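Local coordinates for small archaeal modifier protein 1 (Haloferax volcanii, PDB 3PO0) that is attached covalently to lysines of target proteins as a ubiquitin-like modifier and also carries sulfur in molybdenum cofactor biosynthesis, at residues W5-D10 with L80-P85. Sequence-based numbering, arbitrary orientation.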
loop_
_atom_site.group_PDB
_atom_site.type_symbol
_atom_site.label_atom_id
_atom_site.label_comp_id
_atom_site.label_asym_id
_atom_site.label_seq_id
_atom_site.Cartn_x
_atom_site.Cartn_y
_atom_site.Cartn_z
ATOM N N TRP A 5 4.585 3.030 -4.546
ATOM C CA TRP A 5 3.223 2.550 -4.483
ATOM C C TRP A 5 2.402 3.151 -5.606
ATOM O O TRP A 5 2.384 4.371 -5.784
ATOM C CB TRP A 5 2.594 2.993 -3.159
ATOM C CG TRP A 5 3.021 2.191 -1.965
ATOM C CD1 TRP A 5 4.010 2.493 -1.070
ATOM C CD2 TRP A 5 2.486 0.935 -1.568
ATOM N NE1 TRP A 5 4.111 1.492 -0.125
ATOM C CE2 TRP A 5 3.180 0.527 -0.412
ATOM C CE3 TRP A 5 1.470 0.108 -2.075
ATOM C CZ2 TRP A 5 2.903 -0.673 0.239
ATOM C CZ3 TRP A 5 1.193 -1.076 -1.422
ATOM C CH2 TRP A 5 1.906 -1.456 -0.273
ATOM N N LYS A 6 1.703 2.297 -6.340
ATOM C CA LYS A 6 0.731 2.775 -7.319
ATOM C C LYS A 6 -0.649 2.602 -6.709
ATOM O O LYS A 6 -0.957 1.538 -6.155
ATOM C CB LYS A 6 0.863 1.998 -8.617
ATOM C CG LYS A 6 2.287 1.927 -9.111
ATOM C CD LYS A 6 2.883 3.306 -9.380
ATOM C CE LYS A 6 4.363 3.196 -9.744
ATOM N NZ LYS A 6 4.994 4.501 -10.073
ATOM N N LEU A 7 -1.463 3.650 -6.793
ATOM C CA LEU A 7 -2.799 3.671 -6.196
ATOM C C LEU A 7 -3.844 3.792 -7.281
ATOM O O LEU A 7 -3.589 4.394 -8.323
ATOM C CB LEU A 7 -2.950 4.855 -5.250
ATOM C CG LEU A 7 -1.860 4.954 -4.173
ATOM C CD1 LEU A 7 -2.056 6.170 -3.261
ATOM C CD2 LEU A 7 -1.797 3.677 -3.351
ATOM N N PHE A 8 -5.017 3.213 -7.035
ATOM C CA PHE A 8 -6.058 3.126 -8.052
ATOM C C PHE A 8 -7.427 3.403 -7.485
ATOM O O PHE A 8 -7.651 3.235 -6.291
ATOM C CB PHE A 8 -6.054 1.739 -8.678
ATOM C CG PHE A 8 -4.754 1.395 -9.302
ATOM C CD1 PHE A 8 -4.519 1.686 -10.636
ATOM C CD2 PHE A 8 -3.749 0.807 -8.556
ATOM C CE1 PHE A 8 -3.299 1.395 -11.215
ATOM C CE2 PHE A 8 -2.517 0.525 -9.123
ATOM C CZ PHE A 8 -2.290 0.806 -10.457
ATOM N N ALA A 9 -8.337 3.812 -8.361
ATOM C CA ALA A 9 -9.739 4.011 -8.005
ATOM C C ALA A 9 -9.908 4.901 -6.777
ATOM O O ALA A 9 -9.287 5.954 -6.684
ATOM C CB ALA A 9 -10.431 2.664 -7.799
ATOM N N ASP A 10 -10.743 4.462 -5.841
ATOM C CA ASP A 10 -11.030 5.243 -4.647
ATOM C C ASP A 10 -9.786 5.562 -3.826
ATOM O O ASP A 10 -9.717 6.611 -3.190
ATOM C CB ASP A 10 -12.067 4.536 -3.772
ATOM C CG ASP A 10 -13.457 4.564 -4.375
ATOM O OD1 ASP A 10 -13.642 5.227 -5.419
ATOM O OD2 ASP A 10 -14.369 3.935 -3.796
ATOM N N LEU A 80 4.916 -1.496 -5.832
ATOM C CA LEU A 80 3.847 -2.007 -4.993
ATOM C C LEU A 80 2.548 -1.383 -5.470
ATOM O O LEU A 80 2.544 -0.265 -5.969
ATOM C CB LEU A 80 4.107 -1.630 -3.525
ATOM C CG LEU A 80 5.523 -1.993 -3.060
ATOM C CD1 LEU A 80 5.871 -1.359 -1.719
ATOM C CD2 LEU A 80 5.677 -3.501 -3.010
ATOM N N ALA A 81 1.445 -2.100 -5.322
ATOM C CA ALA A 81 0.164 -1.555 -5.719
ATOM C C ALA A 81 -0.894 -1.837 -4.673
ATOM O O ALA A 81 -0.837 -2.851 -3.977
ATOM C CB ALA A 81 -0.266 -2.121 -7.058
ATOM N N LEU A 82 -1.857 -0.924 -4.580
ATOM C CA LEU A 82 -3.028 -1.096 -3.722
ATOM C C LEU A 82 -4.291 -0.941 -4.563
ATOM O O LEU A 82 -4.503 0.103 -5.184
ATOM C CB LEU A 82 -3.081 -0.014 -2.644
ATOM C CG LEU A 82 -2.332 -0.104 -1.327
ATOM C CD1 LEU A 82 -2.894 0.972 -0.413
ATOM C CD2 LEU A 82 -2.464 -1.476 -0.702
ATOM N N PHE A 83 -5.122 -1.972 -4.573
ATOM C CA PHE A 83 -6.402 -1.925 -5.274
ATOM C C PHE A 83 -7.542 -2.132 -4.289
ATOM O O PHE A 83 -7.496 -3.046 -3.480
ATOM C CB PHE A 83 -6.489 -3.034 -6.327
ATOM C CG PHE A 83 -5.569 -2.857 -7.497
ATOM C CD1 PHE A 83 -5.961 -2.116 -8.599
ATOM C CD2 PHE A 83 -4.336 -3.481 -7.523
ATOM C CE1 PHE A 83 -5.129 -1.975 -9.692
ATOM C CE2 PHE A 83 -3.494 -3.340 -8.618
ATOM C CZ PHE A 83 -3.895 -2.586 -9.702
ATOM N N PRO A 84 -8.574 -1.285 -4.365
ATOM C CA PRO A 84 -9.803 -1.453 -3.587
ATOM C C PRO A 84 -10.764 -2.393 -4.302
ATOM O O PRO A 84 -10.587 -2.657 -5.487
ATOM C CB PRO A 84 -10.387 -0.041 -3.577
ATOM C CG PRO A 84 -9.954 0.539 -4.878
ATOM C CD PRO A 84 -8.586 -0.047 -5.165
ATOM N N PRO A 85 -11.788 -2.891 -3.595
ATOM C CA PRO A 85 -12.836 -3.641 -4.291
ATOM C C PRO A 85 -13.718 -2.682 -5.088
ATOM O O PRO A 85 -13.728 -1.487 -4.796
ATOM C CB PRO A 85 -13.628 -4.267 -3.143
ATOM C CG PRO A 85 -13.425 -3.331 -2.003
ATOM C CD PRO A 85 -12.021 -2.827 -2.141
#
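Phe8 and Phe83 lie in an offset stack, ring centroids 4.2 Å apart and planes only 11° from parallel. CE1 of Phe83 sits over the Phe8 face near its rim, 3.3 Å from Phe8 CD2. CG of Phe8 stands anti to the carbonyl carbon (chi1 -59°), which brings the ring beside the neighbouring strand, its edge meeting Leu82 O and the small methyl of Ala81. Two backbone hydrogen bonds join residues 5-10 to 80-85: Lys6 N gives to Leu80 O (2.7 Å), and Lys6 O accepts from Leu82 N (3.1 Å); Leu80 continues the ladder to Glu4. Strands 2-7 and 79-83 form the parallel inner pair of the beta-grasp sheet, as in ubiquitin and ThiS, the second running on into the C-terminal tail whose last glycine is conjugated. On the face packed against helix 30-40, Trp5 offers a broad apolar surface: Leu80 CB makes a CH-pi contact 3.5 Å from the centroid of its six-membered ring, while Leu82 CG approaches Trp5 CZ3 obliquely (3.7 Å). Leu82 CB and CD1 lie alongside Leu7 CD2, and the same side chain packs on Leu11 of helix 9-15. Just after strand 79-83, the compact Pro84 ring rests its CG against Ala9 CB, 3.6 Å away, and also packs on Leu11.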